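Long-range contact in histone-lysine N-methyltransferase, H3 lysine-9 specific SUVH4 (Arabidopsis thaliana, PDB 4QEO), which methylates histone H3 on its K9 side chain and binds methylated DNA, so linking DNA methylation to transcriptional silencing: residues Ser100-Met112 with Ala154-Thr168. Numbering follows the deposited sequence.
Sequences SNYKLPLAVSIVM and ALKHCCEYNVPVRVT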
loop_
_atom_site.group_PDB
_atom_site.type_symbol
_atom_site.label_atom_id
_atom_site.label_comp_id
_atom_site.label_asym_id
_atom_site.label_seq_id
_atom_site.Cartn_x
_atom_site.Cartn_y
_atom_site.Cartn_z
ATOM N N SER A 100 -34.547 1.497 16.348
ATOM C CA SER A 100 -35.865 2.058 16.679
ATOM C C SER A 100 -35.852 2.986 17.892
ATOM O O SER A 100 -36.790 3.741 18.115
ATOM C CB SER A 100 -36.926 0.954 16.848
ATOM O OG SER A 100 -36.510 -0.053 17.762
ATOM N N ASN A 101 -34.778 2.937 18.672
ATOM C CA ASN A 101 -34.696 3.797 19.839
ATOM C C ASN A 101 -34.067 5.142 19.486
ATOM O O ASN A 101 -34.122 6.095 20.254
ATOM C CB ASN A 101 -34.000 3.090 21.016
ATOM C CG ASN A 101 -32.835 2.208 20.584
ATOM O OD1 ASN A 101 -32.744 1.786 19.431
ATOM N ND2 ASN A 101 -31.943 1.911 21.526
ATOM N N TYR A 102 -33.496 5.214 18.294
ATOM C CA TYR A 102 -32.987 6.471 17.765
ATOM C C TYR A 102 -33.939 7.093 16.723
ATOM O O TYR A 102 -34.760 6.401 16.118
ATOM C CB TYR A 102 -31.611 6.235 17.140
ATOM C CG TYR A 102 -30.588 5.623 18.091
ATOM C CD1 TYR A 102 -29.781 6.423 18.890
ATOM C CD2 TYR A 102 -30.425 4.249 18.174
ATOM C CE1 TYR A 102 -28.828 5.863 19.751
ATOM C CE2 TYR A 102 -29.489 3.684 19.029
ATOM C CZ TYR A 102 -28.694 4.491 19.815
ATOM O OH TYR A 102 -27.763 3.916 20.660
ATOM N N LYS A 103 -33.827 8.403 16.521
ATOM C CA LYS A 103 -34.509 9.054 15.415
ATOM C C LYS A 103 -33.564 9.074 14.222
ATOM O O LYS A 103 -32.427 9.510 14.345
ATOM C CB LYS A 103 -34.903 10.482 15.800
ATOM C CG LYS A 103 -35.626 11.247 14.701
ATOM C CD LYS A 103 -37.073 11.534 15.083
ATOM C CE LYS A 103 -37.723 12.562 14.150
ATOM N NZ LYS A 103 -38.249 13.761 14.890
ATOM N N LEU A 104 -34.023 8.583 13.070
ATOM C CA LEU A 104 -33.222 8.588 11.853
ATOM C C LEU A 104 -33.569 9.832 11.036
ATOM O O LEU A 104 -34.640 10.399 11.209
ATOM C CB LEU A 104 -33.497 7.321 11.020
ATOM C CG LEU A 104 -32.740 6.039 11.376
ATOM C CD1 LEU A 104 -31.279 6.138 10.951
ATOM C CD2 LEU A 104 -32.836 5.726 12.868
ATOM N N PRO A 105 -32.679 10.268 10.134
ATOM C CA PRO A 105 -31.365 9.731 9.752
ATOM C C PRO A 105 -30.309 9.994 10.809
ATOM O O PRO A 105 -30.480 10.900 11.636
ATOM C CB PRO A 105 -31.023 10.522 8.487
ATOM C CG PRO A 105 -31.761 11.833 8.673
ATOM C CD PRO A 105 -33.045 11.453 9.336
ATOM N N LEU A 106 -29.236 9.207 10.784
ATOM C CA LEU A 106 -28.136 9.408 11.731
ATOM C C LEU A 106 -26.827 9.406 10.986
ATOM O O LEU A 106 -26.567 8.488 10.230
ATOM C CB LEU A 106 -28.054 8.259 12.735
ATOM C CG LEU A 106 -28.840 8.256 14.029
ATOM C CD1 LEU A 106 -28.556 6.939 14.729
ATOM C CD2 LEU A 106 -28.470 9.468 14.903
ATOM N N ALA A 107 -25.977 10.391 11.214
ATOM C CA ALA A 107 -24.682 10.400 10.536
ATOM C C ALA A 107 -23.737 9.382 11.169
ATOM O O ALA A 107 -23.829 9.115 12.382
ATOM C CB ALA A 107 -24.082 11.805 10.582
ATOM N N VAL A 108 -22.845 8.793 10.361
ATOM C CA VAL A 108 -21.850 7.862 10.887
ATOM C C VAL A 108 -20.417 8.236 10.529
ATOM O O VAL A 108 -19.495 7.821 11.216
ATOM C CB VAL A 108 -22.107 6.390 10.466
ATOM C CG1 VAL A 108 -23.484 5.938 10.978
ATOM C CG2 VAL A 108 -21.970 6.198 8.946
ATOM N N SER A 109 -20.238 9.032 9.473
ATOM C CA SER A 109 -18.896 9.328 8.949
ATOM C C SER A 109 -18.898 10.644 8.176
ATOM O O SER A 109 -19.771 10.877 7.322
ATOM C CB SER A 109 -18.401 8.169 8.051
ATOM O OG SER A 109 -17.140 8.468 7.455
ATOM N N ILE A 110 -17.936 11.515 8.484
ATOM C CA ILE A 110 -17.774 12.736 7.702
ATOM C C ILE A 110 -16.360 12.862 7.173
ATOM O O ILE A 110 -15.431 12.302 7.727
ATOM C CB ILE A 110 -18.138 14.028 8.501
ATOM C CG1 ILE A 110 -17.152 14.222 9.662
ATOM C CG2 ILE A 110 -19.574 13.935 9.012
ATOM C CD1 ILE A 110 -17.273 15.564 10.355
ATOM N N VAL A 111 -16.202 13.624 6.095
ATOM C CA VAL A 111 -14.878 13.863 5.549
ATOM C C VAL A 111 -14.610 15.364 5.517
ATOM O O VAL A 111 -15.414 16.134 4.985
ATOM C CB VAL A 111 -14.774 13.309 4.106
ATOM C CG1 VAL A 111 -13.406 13.619 3.519
ATOM C CG2 VAL A 111 -15.057 11.799 4.087
ATOM N N MET A 112 -13.477 15.782 6.074
ATOM C CA MET A 112 -13.078 17.184 6.024
ATOM C C MET A 112 -11.944 17.342 5.020
ATOM O O MET A 112 -10.843 16.825 5.223
ATOM C CB MET A 112 -12.582 17.666 7.403
ATOM C CG MET A 112 -13.417 17.264 8.600
ATOM S SD MET A 112 -12.564 17.569 10.193
ATOM C CE MET A 112 -11.908 19.217 9.909
ATOM N N ALA A 154 -29.087 14.523 9.868
ATOM C CA ALA A 154 -28.420 13.339 10.408
ATOM C C ALA A 154 -27.434 13.698 11.526
ATOM O O ALA A 154 -27.408 13.053 12.605
ATOM C CB ALA A 154 -27.706 12.558 9.265
ATOM N N LEU A 155 -26.628 14.729 11.276
ATOM C CA LEU A 155 -25.700 15.247 12.303
ATOM C C LEU A 155 -26.461 15.833 13.486
ATOM O O LEU A 155 -26.043 15.699 14.648
ATOM C CB LEU A 155 -24.770 16.304 11.704
ATOM C CG LEU A 155 -23.678 15.742 10.765
ATOM C CD1 LEU A 155 -22.977 16.884 10.032
ATOM C CD2 LEU A 155 -22.682 14.936 11.586
ATOM N N LYS A 156 -27.584 16.493 13.203
ATOM C CA LYS A 156 -28.420 16.997 14.309
ATOM C C LYS A 156 -28.883 15.854 15.215
ATOM O O LYS A 156 -28.857 15.959 16.450
ATOM C CB LYS A 156 -29.618 17.794 13.753
ATOM C CG LYS A 156 -30.890 17.799 14.626
ATOM C CD LYS A 156 -32.014 18.612 13.900
ATOM C CE LYS A 156 -33.423 18.392 14.496
ATOM N NZ LYS A 156 -33.556 19.000 15.843
ATOM N N HIS A 157 -29.296 14.746 14.608
ATOM C CA HIS A 157 -29.756 13.617 15.415
ATOM C C HIS A 157 -28.590 13.003 16.202
ATOM O O HIS A 157 -28.773 12.540 17.332
ATOM C CB HIS A 157 -30.466 12.561 14.549
ATOM C CG HIS A 157 -31.812 13.011 14.042
ATOM N ND1 HIS A 157 -32.369 12.536 12.875
ATOM C CD2 HIS A 157 -32.696 13.914 14.539
ATOM C CE1 HIS A 157 -33.554 13.102 12.689
ATOM N NE2 HIS A 157 -33.767 13.953 13.679
ATOM N N CYS A 158 -27.402 12.995 15.604
ATOM C CA CYS A 158 -26.223 12.530 16.331
ATOM C C CYS A 158 -26.007 13.326 17.609
ATOM O O CYS A 158 -25.763 12.746 18.688
ATOM C CB CYS A 158 -24.966 12.622 15.458
ATOM S SG CYS A 158 -24.866 11.391 14.157
ATOM N N CYS A 159 -26.056 14.651 17.474
ATOM C CA CYS A 159 -25.955 15.558 18.622
ATOM C C CYS A 159 -27.002 15.227 19.671
ATOM O O CYS A 159 -26.697 15.119 20.859
ATOM C CB CYS A 159 -26.174 17.017 18.167
ATOM S SG CYS A 159 -26.038 18.229 19.508
ATOM N N GLU A 160 -28.241 15.069 19.223
ATOM C CA GLU A 160 -29.360 14.836 20.139
ATOM C C GLU A 160 -29.330 13.464 20.843
ATOM O O GLU A 160 -29.892 13.313 21.927
ATOM C CB GLU A 160 -30.680 15.048 19.399
ATOM C CG GLU A 160 -30.934 16.558 19.193
ATOM C CD GLU A 160 -32.002 16.873 18.168
ATOM O OE1 GLU A 160 -32.513 15.932 17.528
ATOM O OE2 GLU A 160 -32.313 18.080 18.008
ATOM N N TYR A 161 -28.664 12.487 20.236
ATOM C CA TYR A 161 -28.577 11.137 20.828
ATOM C C TYR A 161 -27.204 10.684 21.331
ATOM O O TYR A 161 -27.045 9.530 21.754
ATOM C CB TYR A 161 -29.102 10.095 19.853
ATOM C CG TYR A 161 -30.591 10.089 19.789
ATOM C CD1 TYR A 161 -31.324 9.356 20.713
ATOM C CD2 TYR A 161 -31.276 10.843 18.836
ATOM C CE1 TYR A 161 -32.696 9.346 20.683
ATOM C CE2 TYR A 161 -32.665 10.841 18.798
ATOM C CZ TYR A 161 -33.362 10.087 19.725
ATOM O OH TYR A 161 -34.729 10.060 19.722
ATOM N N ASN A 162 -26.246 11.600 21.319
ATOM C CA ASN A 162 -24.875 11.311 21.682
ATOM C C ASN A 162 -24.220 10.208 20.837
ATOM O O ASN A 162 -23.403 9.434 21.338
ATOM C CB ASN A 162 -24.784 11.006 23.184
ATOM C CG ASN A 162 -24.947 12.232 24.016
ATOM O OD1 ASN A 162 -24.844 13.345 23.502
ATOM N ND2 ASN A 162 -25.221 12.054 25.313
ATOM N N VAL A 163 -24.586 10.147 19.561
ATOM C CA VAL A 163 -24.019 9.152 18.636
ATOM C C VAL A 163 -22.770 9.717 17.980
ATOM O O VAL A 163 -22.824 10.772 17.354
ATOM C CB VAL A 163 -25.045 8.784 17.538
ATOM C CG1 VAL A 163 -24.413 7.885 16.432
ATOM C CG2 VAL A 163 -26.241 8.111 18.164
ATOM N N PRO A 164 -21.630 9.023 18.128
ATOM C CA PRO A 164 -20.385 9.551 17.583
ATOM C C PRO A 164 -20.285 9.370 16.081
ATOM O O PRO A 164 -20.918 8.488 15.487
ATOM C CB PRO A 164 -19.314 8.695 18.259
ATOM C CG PRO A 164 -19.987 7.429 18.543
ATOM C CD PRO A 164 -21.428 7.744 18.822
ATOM N N VAL A 165 -19.457 10.210 15.484
ATOM C CA VAL A 165 -19.255 10.217 14.043
ATOM C C VAL A 165 -17.769 9.966 13.791
ATOM O O VAL A 165 -16.924 10.515 14.513
ATOM C CB VAL A 165 -19.712 11.607 13.466
ATOM C CG1 VAL A 165 -19.318 11.771 12.063
ATOM C CG2 VAL A 165 -21.241 11.745 13.559
ATOM N N ARG A 166 -17.450 9.128 12.801
ATOM C CA ARG A 166 -16.075 8.987 12.336
ATOM C C ARG A 166 -15.692 10.229 11.570
ATOM O O ARG A 166 -16.483 10.745 10.788
ATOM C CB ARG A 166 -15.908 7.755 11.417
ATOM C CG ARG A 166 -16.179 6.420 12.125
ATOM C CD ARG A 166 -15.788 5.216 11.209
ATOM N NE ARG A 166 -16.658 5.107 10.035
ATOM C CZ ARG A 166 -17.914 4.665 10.064
ATOM N NH1 ARG A 166 -18.461 4.296 11.214
ATOM N NH2 ARG A 166 -18.620 4.578 8.934
ATOM N N VAL A 167 -14.474 10.708 11.795
ATOM C CA VAL A 167 -13.998 11.917 11.139
ATOM C C VAL A 167 -12.704 11.584 10.394
ATOM O O VAL A 167 -11.772 10.999 10.954
ATOM C CB VAL A 167 -13.764 13.074 12.150
ATOM C CG1 VAL A 167 -13.085 14.240 11.454
ATOM C CG2 VAL A 167 -15.092 13.500 12.784
ATOM N N THR A 168 -12.678 11.943 9.117
ATOM C CA THR A 168 -11.552 11.658 8.237
ATOM C C THR A 168 -11.108 12.945 7.567
ATOM O O THR A 168 -11.940 13.720 7.088
ATOM C CB THR A 168 -11.954 10.616 7.174
ATOM O OG1 THR A 168 -12.292 9.384 7.834
ATOM C CG2 THR A 168 -10.807 10.376 6.158
HETATM O O HOH W 1 -35.613 7.792 21.306
HETATM O O HOH W 2 -35.869 15.457 14.656
HETATM O O HOH W 3 -20.081 6.546 13.714
HETATM O O HOH W 4 -14.925 9.514 8.485
#
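Ala107 puts its methyl group against helix 154-161, where CB lies 3.6 Å from Leu155 CD2 and also meets Ala154 CB and Cys158 SG. Farther along the strand, Ile110 continues this apolar layer: CG2 packs at 3.7 Å on Val165 CG1, while CG1, held between the backbone N and the carbonyl carbon (chi1 65°), reaches Val167 CG2 instead. Met112 closes the row, its chain bent at the last torsion and SD against Val167 CG1. One residue before Ala107, the Leu106 side chain crosses that of His157 at about a right angle, with CD2 touching His157 CB. Helix 154-161 runs nearly perpendicular to strand 106-112, is followed by a Schellman motif at Asn162, and leads into strand 165-168, which pairs in parallel with 106-112 inside the mixed sheet of the SRA domain. Arg166 N bonds to Val108 O, Ile110 N to Arg166 O, Thr168 N to Ile110 O, and Met112 N to Thr168 O. Opposite this pairing, Val108 and Ser109 form a classic beta bulge facing Asp89. The Arg166 guanidinium lies with one face over Val108 O, and its nitrogens bond to the carbonyls of Ile56, Gly58 and Phe80. His157 ND1 donates to Pro105 O at 2.8 Å, within both the ring and the carbonyl planes, while Lys103 CG sits over one ring face, 3.6 Å from the centroid. An alanine in place of His157 is likely to leave Pro105 O without this donor and Lys103 CG without the ring beneath it. Water 2 joins His157 NE2 to Lys103 NZ. Farther out, Tyr102 turns its edge toward the face of Tyr161 in an offset edge-to-face pair (planes at 64°).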